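Local structure of 3-carboxy-cis,cis-muconate cycloisomerase (Acinetobacter calcoaceticus, 1Q5N) at residues Q6-A9 with S10-Q14; R15-T18 with E19-D23; H168-A171 with R172-S175. The protein acts as an enzyme of the largely helical fumarase/aspartase superfamily, assembled from four copies of a single chain. One frame throughout, in Å; residues are numbered along the deposited sequence.

Overall arrangement
The chain runs through the three contacts in series; none nests in or crosses another. Each joins residues that follow directly on one another, so what closes is a helical turn, not a long loop. Contact 1 (6-14) winds up the short helix 9-12 close to the N terminus. Contact 2 (15-23) follows at once on helix 15-20; the two touch where Y13 CB packs 3.3 Å from T18 OG1, and both lean on helix 323-351. Contact 3 (168-175) lies on helix 166-191, across the chain's centre from contact 2, their centres about 31 Å apart. Contact 1 meets the second subunit, as does D23 at the end of contact 2, whereas contact 3 meets the third.

Contact 1: Q6-A9 with S10-Q14; sequences QLYA and SLFYQ
Two amides of the short helix 9-12 grip the carbonyl oxygen of Y8. F12 N lies 3.0 Å from Y8 O, almost straight ahead of the carbonyl (C=O...N angle 166°), while L11 N, equally 3.0 Å from Y8 O, adds a weak and strongly bent bond. One residue on, Y13 N donates to A9 O at 3.0 Å, and with Y13 the backbone leaves helical geometry. The side chains follow the same one-turn spacing. Y8 and F12 lie side by side and point the same way, since both have CG anti to the carbonyl carbon (chi1 -69° and -53°); F12 CD2 comes to 4.0 Å from Y8 CB. L11 reaches the edge of the Y8 ring with CD1, 4.3 Å from Y8 CD1. The Y13 ring slants against A9, its CD2 3.6 Å from A9 CA, and its hydroxyl is hydrogen-bonded to the carboxylate of E333. S10 OG is hydrogen-bonded to A72 O of the second subunit, and I81 of that subunit packs on L7 and Y8. Within the chain, Y13 rests on L337 and Q336 of helix 323-351, whose R344 holds S10 O and Y13 O, S294 of helix 290-311 binds L11 O, and Q14 caps the start of helix 15-20.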
ATOM      1  N   GLN A   6     -17.248   6.551  16.216  1.00 59.02           N
ATOM      2  CA  GLN A   6     -18.235   7.695  16.224  1.00 58.03           C
ATOM      3  C   GLN A   6     -17.677   9.137  16.406  1.00 55.57           C
ATOM      4  O   GLN A   6     -18.095  10.071  15.702  1.00 54.24           O
ATOM      5  CB  GLN A   6     -19.310   7.429  17.273  1.00 61.73           C
ATOM      6  CG  GLN A   6     -20.176   8.660  17.648  1.00 68.10           C
ATOM      7  CD  GLN A   6     -21.436   8.281  18.477  1.00 74.11           C
ATOM      8  OE1 GLN A   6     -21.373   7.448  19.429  1.00 75.66           O
ATOM      9  NE2 GLN A   6     -22.587   8.892  18.122  1.00 75.25           N
ATOM     10  N   LEU A   7     -16.759   9.347  17.347  1.00 52.38           N
ATOM     11  CA  LEU A   7     -16.182  10.693  17.522  1.00 50.02           C
ATOM     12  C   LEU A   7     -15.456  11.150  16.267  1.00 49.10           C
ATOM     13  O   LEU A   7     -15.451  12.332  15.965  1.00 50.08           O
ATOM     14  CB  LEU A   7     -15.169  10.744  18.667  1.00 49.42           C
ATOM     15  CG  LEU A   7     -15.634  10.792  20.124  1.00 48.88           C
ATOM     16  CD1 LEU A   7     -14.390  10.876  21.048  1.00 46.57           C
ATOM     17  CD2 LEU A   7     -16.568  11.980  20.314  1.00 46.11           C
ATOM     18  N   TYR A   8     -14.836  10.212  15.545  1.00 47.69           N
ATOM     19  CA  TYR A   8     -14.098  10.531  14.328  1.00 47.24           C
ATOM     20  C   TYR A   8     -14.939  10.644  13.073  1.00 47.82           C
ATOM     21  O   TYR A   8     -14.481  11.194  12.076  1.00 47.67           O
ATOM     22  CB  TYR A   8     -13.038   9.483  14.040  1.00 46.79           C
ATOM     23  CG  TYR A   8     -11.897   9.478  15.007  1.00 44.70           C
ATOM     24  CD1 TYR A   8     -11.298  10.668  15.422  1.00 44.13           C
ATOM     25  CD2 TYR A   8     -11.424   8.278  15.529  1.00 44.24           C
ATOM     26  CE1 TYR A   8     -10.240  10.660  16.360  1.00 44.83           C
ATOM     27  CE2 TYR A   8     -10.386   8.255  16.450  1.00 44.76           C
ATOM     28  CZ  TYR A   8      -9.796   9.444  16.865  1.00 44.38           C
ATOM     29  OH  TYR A   8      -8.764   9.391  17.796  1.00 47.21           O
ATOM     30  N   ALA A   9     -16.148  10.103  13.122  1.00 47.14           N
ATOM     31  CA  ALA A   9     -17.048  10.114  11.982  1.00 46.64           C
ATOM     32  C   ALA A   9     -17.326  11.539  11.560  1.00 45.30           C
ATOM     33  O   ALA A   9     -17.469  11.847  10.382  1.00 43.58           O
ATOM     34  CB  ALA A   9     -18.351   9.419  12.361  1.00 46.23           C
ATOM     35  N   SER A  10     -17.361  12.406  12.553  1.00 45.36           N
ATOM     36  CA  SER A  10     -17.672  13.806  12.338  1.00 47.02           C
ATOM     37  C   SER A  10     -16.530  14.550  11.659  1.00 46.21           C
ATOM     38  O   SER A  10     -16.714  15.520  10.915  1.00 45.64           O
ATOM     39  CB  SER A  10     -17.980  14.432  13.696  1.00 50.85           C
ATOM     40  OG  SER A  10     -18.005  15.846  13.582  1.00 57.23           O
ATOM     41  N   LEU A  11     -15.334  14.067  11.932  1.00 44.61           N
ATOM     42  CA  LEU A  11     -14.122  14.642  11.382  1.00 42.85           C
ATOM     43  C   LEU A  11     -13.813  14.217   9.924  1.00 40.60           C
ATOM     44  O   LEU A  11     -13.462  15.040   9.104  1.00 38.97           O
ATOM     45  CB  LEU A  11     -12.964  14.192  12.254  1.00 44.99           C
ATOM     46  CG  LEU A  11     -12.119  15.254  12.907  1.00 46.34           C
ATOM     47  CD1 LEU A  11     -10.973  14.559  13.566  1.00 46.02           C
ATOM     48  CD2 LEU A  11     -11.659  16.263  11.857  1.00 47.43           C
ATOM     49  N   PHE A  12     -13.967  12.921   9.623  1.00 36.84           N
ATOM     50  CA  PHE A  12     -13.598  12.378   8.332  1.00 34.35           C
ATOM     51  C   PHE A  12     -14.688  11.918   7.367  1.00 34.20           C
ATOM     52  O   PHE A  12     -14.459  11.888   6.171  1.00 32.81           O
ATOM     53  CB  PHE A  12     -12.654  11.197   8.556  1.00 32.16           C
ATOM     54  CG  PHE A  12     -11.477  11.514   9.431  1.00 32.44           C
ATOM     55  CD1 PHE A  12     -10.489  12.410   8.997  1.00 31.20           C
ATOM     56  CD2 PHE A  12     -11.317  10.868  10.667  1.00 31.70           C
ATOM     57  CE1 PHE A  12      -9.347  12.679   9.804  1.00 32.90           C
ATOM     58  CE2 PHE A  12     -10.190  11.114  11.475  1.00 32.66           C
ATOM     59  CZ  PHE A  12      -9.188  12.012  11.039  1.00 32.38           C
ATOM     60  N   TYR A  13     -15.870  11.573   7.859  1.00 34.23           N
ATOM     61  CA  TYR A  13     -16.846  11.043   6.930  1.00 36.91           C
ATOM     62  C   TYR A  13     -17.949  11.992   6.599  1.00 37.86           C
ATOM     63  O   TYR A  13     -17.904  13.157   6.948  1.00 38.78           O
ATOM     64  CB  TYR A  13     -17.422   9.741   7.451  1.00 35.61           C
ATOM     65  CG  TYR A  13     -16.375   8.750   7.929  1.00 35.44           C
ATOM     66  CD1 TYR A  13     -15.206   8.510   7.187  1.00 34.83           C
ATOM     67  CD2 TYR A  13     -16.571   8.015   9.100  1.00 36.77           C
ATOM     68  CE1 TYR A  13     -14.263   7.580   7.596  1.00 33.38           C
ATOM     69  CE2 TYR A  13     -15.628   7.055   9.522  1.00 38.78           C
ATOM     70  CZ  TYR A  13     -14.460   6.852   8.759  1.00 37.86           C
ATOM     71  OH  TYR A  13     -13.481   5.969   9.215  1.00 40.19           O
ATOM     72  N   GLN A  14     -18.921  11.491   5.875  1.00 37.66           N
ATOM     73  CA  GLN A  14     -20.046  12.302   5.472  1.00 38.93           C
ATOM     74  C   GLN A  14     -21.257  11.548   6.004  1.00 39.82           C
ATOM     75  O   GLN A  14     -21.406  10.345   5.761  1.00 39.66           O
ATOM     76  CB  GLN A  14     -20.044  12.435   3.956  1.00 38.45           C
ATOM     77  CG  GLN A  14     -20.929  13.539   3.396  1.00 39.60           C
ATOM     78  CD  GLN A  14     -22.393  13.132   3.316  1.00 42.27           C
ATOM     79  OE1 GLN A  14     -22.718  11.956   3.149  1.00 43.00           O
ATOM     80  NE2 GLN A  14     -23.286  14.110   3.419  1.00 43.53           N
TER

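Contact 2: R15-T18 with E19-D23; sequences RDVT and EIFSD
Helix 15-20 is a short connecting helix near the N terminus, and this contact spans its turns and the step into helix 23-43. Two regular i to i+4 bonds hold it: E19 N to R15 O at 3.1 Å and I20 N to D16 O, also 3.1 Å. The next amide is shared and loosely held, F21 N making weak bonds to both V17 O (3.4 Å) and T18 O (3.3 Å), as the helix runs out at F21. The F21 ring nevertheless stays close to the last turn. It presents its edge to the V17 carbonyl, CD2 lying 3.4 Å from V17 O, and runs alongside V17 with both side chains pointing the same way. V17 CG1, set anti to the backbone N (chi1 170°), is the branch that meets this ring, 4.1 Å from F21 CD2, while CG2 of I20 sits over one face of it. Beyond F21, the carbonyl of E19 takes two donors from one residue: S22 OG at 2.9 Å and S22 N at 3.1 Å. S22 OG can do so because chi1 of 70° tucks it between its own N and carbonyl carbon, and the same oxygen accepts the amide of A25. The apolar side is covered by helix 323-351, where F335 meets the F21 ring with the planes about 30° apart, and by A125 of helix 110-146. T18 OG1 is bonded to Q336 and Q14 O, and D23 OD2 accepts L7 N of the second subunit. S22 thus ends one helix through E19 O and is the N-cap of helix 23-43, the ordinary serine N-cap motif at a junction between two consecutive helices.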
ATOM      1  N   ARG A  15     -22.104  12.250   6.740  1.00 40.81           N
ATOM      2  CA  ARG A  15     -23.257  11.635   7.386  1.00 43.37           C
ATOM      3  C   ARG A  15     -24.146  10.668   6.562  1.00 40.65           C
ATOM      4  O   ARG A  15     -24.378   9.562   6.990  1.00 39.57           O
ATOM      5  CB  ARG A  15     -24.111  12.730   8.013  1.00 49.21           C
ATOM      6  CG  ARG A  15     -24.863  12.268   9.213  1.00 58.30           C
ATOM      7  CD  ARG A  15     -26.136  13.090   9.326  1.00 67.67           C
ATOM      8  NE  ARG A  15     -26.036  14.143  10.344  1.00 75.58           N
ATOM      9  CZ  ARG A  15     -26.874  15.183  10.443  1.00 78.63           C
ATOM     10  NH1 ARG A  15     -27.881  15.326   9.568  1.00 80.52           N
ATOM     11  NH2 ARG A  15     -26.731  16.067  11.437  1.00 79.50           N
ATOM     12  N   ASP A  16     -24.628  11.064   5.391  1.00 39.63           N
ATOM     13  CA  ASP A  16     -25.473  10.181   4.581  1.00 40.83           C
ATOM     14  C   ASP A  16     -24.764   8.899   4.065  1.00 40.59           C
ATOM     15  O   ASP A  16     -25.327   7.795   4.108  1.00 41.72           O
ATOM     16  CB  ASP A  16     -26.074  10.972   3.400  1.00 43.53           C
ATOM     17  CG  ASP A  16     -26.747  12.298   3.857  1.00 48.29           C
ATOM     18  OD1 ASP A  16     -27.574  12.275   4.809  1.00 48.68           O
ATOM     19  OD2 ASP A  16     -26.427  13.372   3.269  1.00 52.20           O
ATOM     20  N   VAL A  17     -23.520   9.023   3.606  1.00 38.31           N
ATOM     21  CA  VAL A  17     -22.812   7.857   3.125  1.00 36.93           C
ATOM     22  C   VAL A  17     -22.508   6.916   4.310  1.00 36.59           C
ATOM     23  O   VAL A  17     -22.557   5.728   4.162  1.00 36.28           O
ATOM     24  CB  VAL A  17     -21.553   8.294   2.323  1.00 36.18           C
ATOM     25  CG1 VAL A  17     -20.646   7.089   1.999  1.00 31.03           C
ATOM     26  CG2 VAL A  17     -22.015   9.000   1.041  1.00 33.12           C
ATOM     27  N   THR A  18     -22.222   7.452   5.485  1.00 36.94           N
ATOM     28  CA  THR A  18     -21.992   6.620   6.665  1.00 38.57           C
ATOM     29  C   THR A  18     -23.266   5.807   7.043  1.00 39.09           C
ATOM     30  O   THR A  18     -23.188   4.657   7.506  1.00 37.26           O
ATOM     31  CB  THR A  18     -21.560   7.511   7.872  1.00 38.45           C
ATOM     32  OG1 THR A  18     -20.252   7.994   7.607  1.00 42.56           O
ATOM     33  CG2 THR A  18     -21.493   6.732   9.178  1.00 38.55           C
ATOM     34  N   GLU A  19     -24.432   6.422   6.852  1.00 40.13           N
ATOM     35  CA  GLU A  19     -25.688   5.758   7.158  1.00 41.79           C
ATOM     36  C   GLU A  19     -25.919   4.625   6.161  1.00 39.82           C
ATOM     37  O   GLU A  19     -26.367   3.554   6.554  1.00 39.29           O
ATOM     38  CB  GLU A  19     -26.847   6.753   7.081  1.00 47.47           C
ATOM     39  CG  GLU A  19     -27.848   6.614   8.234  1.00 57.88           C
ATOM     40  CD  GLU A  19     -28.917   7.726   8.201  1.00 65.22           C
ATOM     41  OE1 GLU A  19     -28.566   8.942   8.442  1.00 65.46           O
ATOM     42  OE2 GLU A  19     -30.109   7.359   7.920  1.00 68.18           O
ATOM     43  N   ILE A  20     -25.618   4.856   4.880  1.00 36.30           N
ATOM     44  CA  ILE A  20     -25.816   3.808   3.898  1.00 36.57           C
ATOM     45  C   ILE A  20     -25.009   2.545   4.236  1.00 36.75           C
ATOM     46  O   ILE A  20     -25.460   1.430   3.943  1.00 37.31           O
ATOM     47  CB  ILE A  20     -25.469   4.309   2.462  1.00 37.86           C
ATOM     48  CG1 ILE A  20     -26.591   5.231   1.972  1.00 39.19           C
ATOM     49  CG2 ILE A  20     -25.319   3.145   1.472  1.00 36.26           C
ATOM     50  CD1 ILE A  20     -26.212   6.006   0.727  1.00 40.84           C
ATOM     51  N   PHE A  21     -23.847   2.720   4.879  1.00 35.43           N
ATOM     52  CA  PHE A  21     -22.963   1.604   5.259  1.00 34.09           C
ATOM     53  C   PHE A  21     -23.035   1.177   6.705  1.00 33.68           C
ATOM     54  O   PHE A  21     -22.214   0.381   7.170  1.00 35.75           O
ATOM     55  CB  PHE A  21     -21.505   1.925   4.870  1.00 32.60           C
ATOM     56  CG  PHE A  21     -21.263   1.881   3.361  1.00 32.30           C
ATOM     57  CD1 PHE A  21     -21.158   0.659   2.688  1.00 31.46           C
ATOM     58  CD2 PHE A  21     -21.211   3.062   2.605  1.00 31.52           C
ATOM     59  CE1 PHE A  21     -21.012   0.605   1.259  1.00 31.02           C
ATOM     60  CE2 PHE A  21     -21.067   3.025   1.175  1.00 30.63           C
ATOM     61  CZ  PHE A  21     -20.970   1.802   0.512  1.00 28.94           C
ATOM     62  N   SER A  22     -24.029   1.665   7.431  1.00 33.40           N
ATOM     63  CA  SER A  22     -24.197   1.266   8.833  1.00 33.94           C
ATOM     64  C   SER A  22     -24.784  -0.183   8.907  1.00 35.57           C
ATOM     65  O   SER A  22     -25.343  -0.695   7.926  1.00 33.61           O
ATOM     66  CB  SER A  22     -25.145   2.247   9.511  1.00 34.60           C
ATOM     67  OG  SER A  22     -26.479   2.071   9.021  1.00 37.67           O
ATOM     68  N   ASP A  23     -24.648  -0.841  10.055  1.00 37.13           N
ATOM     69  CA  ASP A  23     -25.167  -2.190  10.201  1.00 39.89           C
ATOM     70  C   ASP A  23     -26.657  -2.278   9.858  1.00 41.91           C
ATOM     71  O   ASP A  23     -27.124  -3.197   9.159  1.00 40.12           O
ATOM     72  CB  ASP A  23     -24.953  -2.692  11.630  1.00 41.42           C
ATOM     73  CG  ASP A  23     -23.483  -2.952  11.948  1.00 43.66           C
ATOM     74  OD1 ASP A  23     -22.676  -3.153  11.018  1.00 44.58           O
ATOM     75  OD2 ASP A  23     -23.123  -2.959  13.138  1.00 47.10           O
TER

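Contact 3: H168-A171 with R172-S175; sequences HKLA and RWAS
H168 sends its imidazole out with CG anti to the backbone N (chi1 -168°), whereas R172 has CG beside its own N and an extended chi2 (160°), which bring CD over one face of that ring; the bend at chi3 then turns NE and the guanidinium away from the line of the chain. The result is a CH-pi contact, R172 CD standing 4.2 Å from the centroid of the H168 ring, with the guanidinium and imidazole planes turned 64° apart. The backbone bond R172 N to H168 O (3.0 Å) joins the same two residues. K169 runs alongside R172 and points the same way, its CG 4.0 Å from R172 NH1. The two cationic ends, K169 NZ and R172 NH1, are 4.5 Å apart, and both form salt bridges with OE2 of E318 of the third subunit, which would offset their like charge; E233 of that subunit pairs with R172 NH2. All eight residues lie on helix 166-191, one of the long helices of the central bundle that brings the subunits of this superfamily together, so the charged side of the turn faces a subunit interface. On another side W173 lays its indole over the K169 carbonyl: K169 O sits 3.2 Å above the ring plane, offset toward the rim, and accepts W173 N at 3.0 Å. L170 crosses the six-membered ring obliquely, CD2 reaching 3.8 Å from W173 CE3. The indole NE1 is buried and has no partner in the model. Helix 235-261 backs W173 through M254, and A140 of helix 110-146 packs on A174. A171 O receives S175 N at 2.9 Å, while H168 NE2 is bonded to Q441 and S175 OG to E448, both in the C-terminal part of the same chain.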
ATOM      1  N   HIS A 168      -7.101  30.592 -13.027  1.00 30.78           N
ATOM      2  CA  HIS A 168      -6.540  29.464 -13.760  1.00 30.11           C
ATOM      3  C   HIS A 168      -6.435  28.171 -12.843  1.00 31.58           C
ATOM      4  O   HIS A 168      -6.736  27.077 -13.299  1.00 30.17           O
ATOM      5  CB  HIS A 168      -5.191  29.825 -14.321  1.00 29.58           C
ATOM      6  CG  HIS A 168      -4.687  28.831 -15.318  1.00 29.49           C
ATOM      7  ND1 HIS A 168      -3.394  28.372 -15.311  1.00 28.23           N
ATOM      8  CD2 HIS A 168      -5.290  28.260 -16.390  1.00 29.00           C
ATOM      9  CE1 HIS A 168      -3.211  27.562 -16.341  1.00 30.40           C
ATOM     10  NE2 HIS A 168      -4.347  27.475 -17.013  1.00 29.24           N
ATOM     11  N   LYS A 169      -6.009  28.308 -11.582  1.00 29.60           N
ATOM     12  CA  LYS A 169      -5.990  27.155 -10.680  1.00 30.28           C
ATOM     13  C   LYS A 169      -7.418  26.582 -10.575  1.00 31.62           C
ATOM     14  O   LYS A 169      -7.620  25.359 -10.653  1.00 30.54           O
ATOM     15  CB  LYS A 169      -5.554  27.563  -9.262  1.00 30.10           C
ATOM     16  CG  LYS A 169      -4.095  27.880  -9.064  1.00 29.98           C
ATOM     17  CD  LYS A 169      -3.860  28.122  -7.588  1.00 32.18           C
ATOM     18  CE  LYS A 169      -2.379  28.106  -7.223  1.00 32.15           C
ATOM     19  NZ  LYS A 169      -1.691  26.794  -7.422  1.00 30.69           N
ATOM     20  N   LEU A 170      -8.408  27.470 -10.408  1.00 31.89           N
ATOM     21  CA  LEU A 170      -9.804  27.049 -10.284  1.00 33.21           C
ATOM     22  C   LEU A 170     -10.313  26.343 -11.553  1.00 34.20           C
ATOM     23  O   LEU A 170     -11.065  25.346 -11.460  1.00 33.43           O
ATOM     24  CB  LEU A 170     -10.702  28.244  -9.937  1.00 33.42           C
ATOM     25  CG  LEU A 170     -10.467  28.724  -8.489  1.00 34.64           C
ATOM     26  CD1 LEU A 170     -11.016  30.152  -8.270  1.00 35.09           C
ATOM     27  CD2 LEU A 170     -11.161  27.759  -7.579  1.00 34.48           C
ATOM     28  N   ALA A 171      -9.889  26.824 -12.727  1.00 31.22           N
ATOM     29  CA  ALA A 171     -10.328  26.178 -13.960  1.00 31.86           C
ATOM     30  C   ALA A 171      -9.704  24.773 -14.056  1.00 33.16           C
ATOM     31  O   ALA A 171     -10.361  23.818 -14.501  1.00 33.40           O
ATOM     32  CB  ALA A 171      -9.952  27.038 -15.192  1.00 30.05           C
ATOM     33  N   ARG A 172      -8.435  24.657 -13.647  1.00 32.19           N
ATOM     34  CA  ARG A 172      -7.744  23.371 -13.661  1.00 32.00           C
ATOM     35  C   ARG A 172      -8.517  22.352 -12.748  1.00 31.77           C
ATOM     36  O   ARG A 172      -8.749  21.203 -13.137  1.00 32.54           O
ATOM     37  CB  ARG A 172      -6.287  23.555 -13.192  1.00 28.66           C
ATOM     38  CG  ARG A 172      -5.350  24.088 -14.275  1.00 28.38           C
ATOM     39  CD  ARG A 172      -4.076  24.711 -13.656  1.00 28.58           C
ATOM     40  NE  ARG A 172      -3.418  23.803 -12.698  1.00 28.89           N
ATOM     41  CZ  ARG A 172      -2.561  24.200 -11.762  1.00 30.34           C
ATOM     42  NH1 ARG A 172      -2.247  25.482 -11.666  1.00 28.68           N
ATOM     43  NH2 ARG A 172      -2.050  23.324 -10.892  1.00 29.08           N
ATOM     44  N   TRP A 173      -8.952  22.801 -11.571  1.00 31.49           N
ATOM     45  CA  TRP A 173      -9.689  21.938 -10.665  1.00 32.24           C
ATOM     46  C   TRP A 173     -11.072  21.553 -11.219  1.00 31.96           C
ATOM     47  O   TRP A 173     -11.543  20.389 -11.068  1.00 33.00           O
ATOM     48  CB  TRP A 173      -9.830  22.602  -9.280  1.00 30.47           C
ATOM     49  CG  TRP A 173      -8.521  22.932  -8.668  1.00 33.44           C
ATOM     50  CD1 TRP A 173      -7.306  22.385  -8.989  1.00 34.68           C
ATOM     51  CD2 TRP A 173      -8.278  23.819  -7.571  1.00 32.13           C
ATOM     52  NE1 TRP A 173      -6.343  22.870  -8.157  1.00 35.59           N
ATOM     53  CE2 TRP A 173      -6.908  23.754  -7.281  1.00 32.42           C
ATOM     54  CE3 TRP A 173      -9.100  24.659  -6.804  1.00 34.27           C
ATOM     55  CZ2 TRP A 173      -6.313  24.500  -6.260  1.00 34.77           C
ATOM     56  CZ3 TRP A 173      -8.510  25.411  -5.765  1.00 36.19           C
ATOM     57  CH2 TRP A 173      -7.129  25.319  -5.507  1.00 35.19           C
ATOM     58  N   ALA A 174     -11.717  22.528 -11.857  1.00 32.25           N
ATOM     59  CA  ALA A 174     -13.033  22.325 -12.434  1.00 31.02           C
ATOM     60  C   ALA A 174     -12.952  21.241 -13.495  1.00 30.55           C
ATOM     61  O   ALA A 174     -13.717  20.287 -13.494  1.00 30.70           O
ATOM     62  CB  ALA A 174     -13.566  23.645 -13.051  1.00 31.47           C
ATOM     63  N   SER A 175     -12.023  21.393 -14.415  1.00 29.72           N
ATOM     64  CA  SER A 175     -11.888  20.416 -15.484  1.00 29.33           C
ATOM     65  C   SER A 175     -11.591  18.995 -14.901  1.00 30.69           C
ATOM     66  O   SER A 175     -12.013  17.984 -15.473  1.00 31.34           O
ATOM     67  CB  SER A 175     -10.776  20.897 -16.438  1.00 28.97           C
ATOM     68  OG  SER A 175     -10.622  20.055 -17.554  1.00 31.79           O
TER